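Local coordinates for putative type VI secretion protein (PDB 4PS2), which is TssB, whose C-terminal helical part is held here and which probably pairs with TssC to build the contractile sheath of the type VI secretion system, at residues S63-L66 with R67-R71; A28-A31 with M32-L35. One frame throughout, in Å; residues are numbered along the deposited sequence.

Interaction 1 (S63-L66 with R67-R71); sequences SQTL and RDELR. With ZN (zinc ion), chain B.
At the N-terminal end of helix 64-71, S63 is the N-cap, and its carbonyl O takes the first helical bond, from R67 N at 3.1 Å. The cap itself is a side-chain bond: S63 OG accepts from L66 N at 3.0 Å, nearly straight at 161°. Behind it, Q64 links two residues of the next turn. Its CG lies anti to the backbone N (chi1 -175°) and the chain bends at chi2, which brings the amide alongside R67 and D68. OE1 accepts from R67 NH1 at 3.1 Å, the donor lying well above the carbonyl plane rather than on a lone pair. NE2 gives to D68 OD1, also at 3.1 Å; that oxygen sits in the amide plane of Q64 but is itself met from above the carboxylate plane. The amide is thus held at both ends, although neither bond is ideally directed. The rest of the R67 guanidinium is held by backbone that precedes the helix: NE bonds to L57 O, at the end of helix 46-57, and NH2 to D59 O in the loop after it, with S63 O over one guanidinium face. A leucine at R67 would probably leave those two carbonyls and Q64 OE1 without their donor, and the Q64 amide held through D68 alone. On the inner side, L66 CD2 meets L70 CD1 at 3.9 Å, and these leucines face helix 16-40 through R25, A28 and M32. E69 passes beside L66 at about a right angle, its chain straight beyond CG (chi2 178°), and OE2 binds the zinc ion at 2.0 Å, against 3.0 Å from OE1 to the metal, evidence for one-oxygen coordination. The evidence describes a serine-capped amphipathic helix in a small helical bundle, with a zinc ligand, E69, beside its apolar face.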
ATOM      1  N   SER A  63       3.486  -6.517  -6.996  1.00 22.13           N
ATOM      2  CA  SER A  63       4.613  -6.498  -7.923  1.00 21.99           C
ATOM      3  C   SER A  63       5.786  -5.813  -7.187  1.00 23.78           C
ATOM      4  O   SER A  63       5.554  -5.023  -6.269  1.00 23.44           O
ATOM      5  CB  SER A  63       4.251  -5.767  -9.214  1.00 23.97           C
ATOM      6  OG  SER A  63       4.156  -4.364  -9.027  1.00 28.13           O
ATOM      7  N   GLN A  64       7.035  -6.121  -7.564  1.00 19.92           N
ATOM      8  CA  GLN A  64       8.179  -5.469  -6.939  1.00 19.44           C
ATOM      9  C   GLN A  64       8.214  -3.986  -7.370  1.00 22.78           C
ATOM     10  O   GLN A  64       8.648  -3.124  -6.595  1.00 23.58           O
ATOM     11  CB  GLN A  64       9.499  -6.207  -7.262  1.00 20.68           C
ATOM     12  CG  GLN A  64      10.748  -5.648  -6.537  1.00 27.88           C
ATOM     13  CD  GLN A  64      10.623  -5.633  -5.028  1.00 40.49           C
ATOM     14  OE1 GLN A  64      10.239  -6.626  -4.394  1.00 36.31           O
ATOM     15  NE2 GLN A  64      10.977  -4.510  -4.413  1.00 34.34           N
ATOM     16  N   THR A  65       7.688  -3.686  -8.574  1.00 19.36           N
ATOM     17  CA  THR A  65       7.604  -2.311  -9.088  1.00 19.05           C
ATOM     18  C   THR A  65       6.719  -1.504  -8.143  1.00 22.87           C
ATOM     19  O   THR A  65       7.120  -0.415  -7.732  1.00 21.69           O
ATOM     20  CB  THR A  65       7.133  -2.298 -10.556  1.00 26.81           C
ATOM     21  OG1 THR A  65       8.018  -3.107 -11.322  1.00 27.81           O
ATOM     22  CG2 THR A  65       7.098  -0.889 -11.162  1.00 23.77           C
ATOM     23  N   LEU A  66       5.541  -2.047  -7.761  1.00 19.89           N
ATOM     24  CA  LEU A  66       4.679  -1.351  -6.807  1.00 20.14           C
ATOM     25  C   LEU A  66       5.349  -1.197  -5.428  1.00 23.90           C
ATOM     26  O   LEU A  66       5.245  -0.129  -4.833  1.00 22.16           O
ATOM     27  CB  LEU A  66       3.317  -2.027  -6.646  1.00 20.32           C
ATOM     28  CG  LEU A  66       2.375  -1.287  -5.681  1.00 24.85           C
ATOM     29  CD1 LEU A  66       1.639  -0.165  -6.376  1.00 26.21           C
ATOM     30  CD2 LEU A  66       1.426  -2.220  -5.022  1.00 26.74           C
ATOM     31  N   ARG A  67       6.013  -2.257  -4.910  1.00 21.96           N
ATOM     32  CA  ARG A  67       6.700  -2.183  -3.610  1.00 21.63           C
ATOM     33  C   ARG A  67       7.692  -1.023  -3.580  1.00 24.13           C
ATOM     34  O   ARG A  67       7.699  -0.284  -2.600  1.00 23.67           O
ATOM     35  CB  ARG A  67       7.438  -3.483  -3.252  1.00 21.26           C
ATOM     36  CG  ARG A  67       6.545  -4.623  -2.897  1.00 20.15           C
ATOM     37  CD  ARG A  67       7.379  -5.824  -2.415  1.00 24.67           C
ATOM     38  NE  ARG A  67       6.534  -7.016  -2.331  1.00 30.65           N
ATOM     39  CZ  ARG A  67       6.568  -8.032  -3.184  1.00 36.98           C
ATOM     40  NH1 ARG A  67       7.478  -8.067  -4.151  1.00 25.03           N
ATOM     41  NH2 ARG A  67       5.729  -9.047  -3.046  1.00 26.88           N
ATOM     42  N   ASP A  68       8.484  -0.840  -4.673  1.00 20.60           N
ATOM     43  CA  ASP A  68       9.465   0.230  -4.875  1.00 20.53           C
ATOM     44  C   ASP A  68       8.850   1.625  -4.829  1.00 24.19           C
ATOM     45  O   ASP A  68       9.394   2.497  -4.157  1.00 25.15           O
ATOM     46  CB  ASP A  68      10.238   0.014  -6.194  1.00 23.08           C
ATOM     47  CG  ASP A  68      11.172  -1.188  -6.167  1.00 35.92           C
ATOM     48  OD1 ASP A  68      11.611  -1.581  -5.056  1.00 34.70           O
ATOM     49  OD2 ASP A  68      11.473  -1.728  -7.253  1.00 41.99           O
ATOM     50  N   GLU A  69       7.707   1.828  -5.507  1.00 20.72           N
ATOM     51  CA  GLU A  69       6.940   3.081  -5.515  1.00 20.36           C
ATOM     52  C   GLU A  69       6.382   3.361  -4.112  1.00 25.11           C
ATOM     53  O   GLU A  69       6.351   4.517  -3.685  1.00 25.05           O
ATOM     54  CB  GLU A  69       5.770   2.973  -6.504  1.00 22.33           C
ATOM     55  CG  GLU A  69       6.218   2.915  -7.959  1.00 30.13           C
ATOM     56  CD  GLU A  69       5.088   2.766  -8.957  1.00 47.72           C
ATOM     57  OE1 GLU A  69       3.923   2.593  -8.530  1.00 42.35           O
ATOM     58  OE2 GLU A  69       5.369   2.831 -10.175  1.00 41.03           O
ATOM     59  N   LEU A  70       5.979   2.300  -3.382  1.00 21.60           N
ATOM     60  CA  LEU A  70       5.488   2.439  -2.001  1.00 21.27           C
ATOM     61  C   LEU A  70       6.611   2.841  -1.031  1.00 25.11           C
ATOM     62  O   LEU A  70       6.443   3.799  -0.262  1.00 24.43           O
ATOM     63  CB  LEU A  70       4.691   1.203  -1.542  1.00 20.69           C
ATOM     64  CG  LEU A  70       3.350   0.981  -2.272  1.00 24.91           C
ATOM     65  CD1 LEU A  70       2.713  -0.352  -1.888  1.00 25.05           C
ATOM     66  CD2 LEU A  70       2.357   2.098  -2.012  1.00 28.29           C
ATOM     67  N   ARG A  71       7.782   2.175  -1.133  1.00 22.05           N
ATOM     68  CA  ARG A  71       8.974   2.475  -0.318  1.00 22.62           C
ATOM     69  C   ARG A  71       9.536   3.871  -0.622  1.00 25.77           C
ATOM     70  O   ARG A  71      10.097   4.494   0.273  1.00 23.53           O
ATOM     71  CB  ARG A  71      10.084   1.428  -0.498  1.00 23.72           C
ATOM     72  CG  ARG A  71       9.747   0.034  -0.017  1.00 36.55           C
ATOM     73  CD  ARG A  71      10.918  -0.929  -0.178  1.00 53.53           C
ATOM     74  NE  ARG A  71      11.598  -1.157   1.097  1.00 70.18           N
ATOM     75  CZ  ARG A  71      11.393  -2.209   1.882  1.00 91.00           C
ATOM     76  NH1 ARG A  71      10.552  -3.169   1.516  1.00 78.12           N
ATOM     77  NH2 ARG A  71      12.038  -2.319   3.034  1.00 83.75           N
TER
HETATM   78 ZN    ZN B 201       3.800   3.343 -11.387  1.00 66.69          ZN
HETATM   79  O   HOH W   1      10.864  -4.267  -1.113  1.00 42.13           O

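Interaction 2 (A28-A31 with M32-L35); sequences AMLA and MRSL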
ATOM      1  N   ALA A  28      -2.642  -2.622  -0.356  1.00 17.47           N
ATOM      2  CA  ALA A  28      -1.315  -2.145   0.049  1.00 18.09           C
ATOM      3  C   ALA A  28      -1.247  -0.604   0.025  1.00 20.50           C
ATOM      4  O   ALA A  28      -0.725  -0.010   0.959  1.00 18.43           O
ATOM      5  CB  ALA A  28      -0.240  -2.748  -0.849  1.00 19.00           C
ATOM      6  N   MET A  29      -1.798   0.027  -1.028  1.00 17.30           N
ATOM      7  CA  MET A  29      -1.846   1.482  -1.197  1.00 17.44           C
ATOM      8  C   MET A  29      -2.639   2.176  -0.072  1.00 21.20           C
ATOM      9  O   MET A  29      -2.217   3.238   0.401  1.00 20.14           O
ATOM     10  CB  MET A  29      -2.475   1.824  -2.557  1.00 20.26           C
ATOM     11  CG  MET A  29      -1.505   1.656  -3.746  1.00 23.72           C
ATOM     12  SD  MET A  29      -2.389   1.695  -5.334  1.00 28.27           S
ATOM     13  CE  MET A  29      -2.733   3.372  -5.463  1.00 26.19           C
ATOM     14  N   LEU A  30      -3.800   1.600   0.329  1.00 18.41           N
ATOM     15  CA  LEU A  30      -4.597   2.190   1.398  1.00 16.72           C
ATOM     16  C   LEU A  30      -3.891   1.971   2.753  1.00 19.81           C
ATOM     17  O   LEU A  30      -3.820   2.905   3.556  1.00 20.05           O
ATOM     18  CB  LEU A  30      -6.037   1.667   1.408  1.00 16.53           C
ATOM     19  CG  LEU A  30      -6.957   2.248   2.491  1.00 20.83           C
ATOM     20  CD1 LEU A  30      -7.080   3.788   2.381  1.00 20.46           C
ATOM     21  CD2 LEU A  30      -8.334   1.575   2.454  1.00 22.95           C
ATOM     22  N   ALA A  31      -3.350   0.772   2.993  1.00 15.10           N
ATOM     23  CA  ALA A  31      -2.610   0.515   4.245  1.00 16.13           C
ATOM     24  C   ALA A  31      -1.361   1.420   4.365  1.00 22.27           C
ATOM     25  O   ALA A  31      -1.022   1.892   5.458  1.00 20.19           O
ATOM     26  CB  ALA A  31      -2.217  -0.949   4.334  1.00 16.88           C
ATOM     27  N   MET A  32      -0.697   1.680   3.224  1.00 19.99           N
ATOM     28  CA  MET A  32       0.481   2.518   3.179  1.00 20.48           C
ATOM     29  C   MET A  32       0.102   3.980   3.466  1.00 22.17           C
ATOM     30  O   MET A  32       0.806   4.660   4.217  1.00 19.12           O
ATOM     31  CB  MET A  32       1.149   2.380   1.793  1.00 23.49           C
ATOM     32  CG  MET A  32       2.494   2.991   1.718  1.00 27.91           C
ATOM     33  SD  MET A  32       3.734   2.124   2.718  1.00 32.81           S
ATOM     34  CE  MET A  32       4.931   3.441   2.819  1.00 29.55           C
ATOM     35  N   ARG A  33      -1.023   4.452   2.869  1.00 18.43           N
ATOM     36  CA  ARG A  33      -1.507   5.814   3.064  1.00 18.19           C
ATOM     37  C   ARG A  33      -1.810   6.049   4.545  1.00 22.32           C
ATOM     38  O   ARG A  33      -1.413   7.074   5.077  1.00 20.96           O
ATOM     39  CB  ARG A  33      -2.753   6.060   2.217  1.00 19.31           C
ATOM     40  CG  ARG A  33      -3.332   7.459   2.405  1.00 22.30           C
ATOM     41  CD  ARG A  33      -4.777   7.457   2.060  1.00 24.62           C
ATOM     42  NE  ARG A  33      -4.965   7.229   0.631  1.00 28.60           N
ATOM     43  CZ  ARG A  33      -6.150   7.055   0.069  1.00 40.03           C
ATOM     44  NH1 ARG A  33      -7.250   7.088   0.809  1.00 26.75           N
ATOM     45  NH2 ARG A  33      -6.250   6.875  -1.237  1.00 27.69           N
ATOM     46  N   SER A  34      -2.480   5.091   5.208  1.00 18.71           N
ATOM     47  CA  SER A  34      -2.822   5.173   6.637  1.00 18.74           C
ATOM     48  C   SER A  34      -1.579   5.181   7.519  1.00 21.58           C
ATOM     49  O   SER A  34      -1.496   5.951   8.480  1.00 21.68           O
ATOM     50  CB  SER A  34      -3.749   4.024   7.036  1.00 21.14           C
ATOM     51  OG  SER A  34      -4.933   4.028   6.254  1.00 30.68           O
ATOM     52  N   LEU A  35      -0.612   4.321   7.194  1.00 18.53           N
ATOM     53  CA  LEU A  35       0.626   4.209   7.932  1.00 17.55           C
ATOM     54  C   LEU A  35       1.450   5.503   7.826  1.00 22.63           C
ATOM     55  O   LEU A  35       1.965   5.968   8.845  1.00 20.57           O
ATOM     56  CB  LEU A  35       1.429   2.989   7.461  1.00 17.38           C
ATOM     57  CG  LEU A  35       2.707   2.753   8.225  1.00 22.33           C
ATOM     58  CD1 LEU A  35       2.431   2.343   9.686  1.00 22.24           C
ATOM     59  CD2 LEU A  35       3.617   1.822   7.490  1.00 22.98           C
TER
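L30 lays its CD1 over one face of the R33 guanidinium, 3.7 Å from NH1, on the more open flank of helix 16-40. The leucine CG stands anti to its own N (chi1 -179°), which carries the methyl forward along the helix, while the arginine bends at chi3. The polar end of R33 is engaged by the N-terminal loop: NH1 bonds to E1 O and S3 O, and I4 covers L30 and M29. S34 shares this partly exposed flank; its OG lies 3.1 Å from L30 O, though the hydroxyl could instead turn to a different acceptor, so this bond remains tentative. L30 O is in any case held by S34 N, at 164°. Such i to i+4 bonds run through the whole segment, from M32 N to A28 O at 2.8 Å through L35 N to A31 O at 3.0 Å, as expected of a regular alpha-helix, here the longest of the bundle. The opposite character belongs to A28, M32 and L35, all buried. M32 CB comes within 3.1 Å of A28 O, and its chain, bent at chi2 (68°), then leads away from the preceding turn toward L53 and V74. L35 packs on F49 and E52 of helix 46-57, with its CB 3.4 Å from A31 O, and the small side chain of A28 meets L62.

How the interactions relate
From the N terminus, the chain first runs through the loop that holds E1, S3 and I4, then enters helix 16-40, where interaction 2 spans two successive turns. Helix 46-57 follows, and interaction 1 comes last, taking in the cap and the whole of helix 64-71. Both are local, each made of adjoining segments, so neither closes a long loop; they follow in series and neither nest nor cross. Their centres lie 13 Å apart, yet they touch: L70 CD1 is 3.9 Å from A28 CB, and L70 O is 3.5 Å from M32 CE. L70 therefore joins helix 64-71 to helix 16-40, while its further contact with L57 brings in helix 46-57.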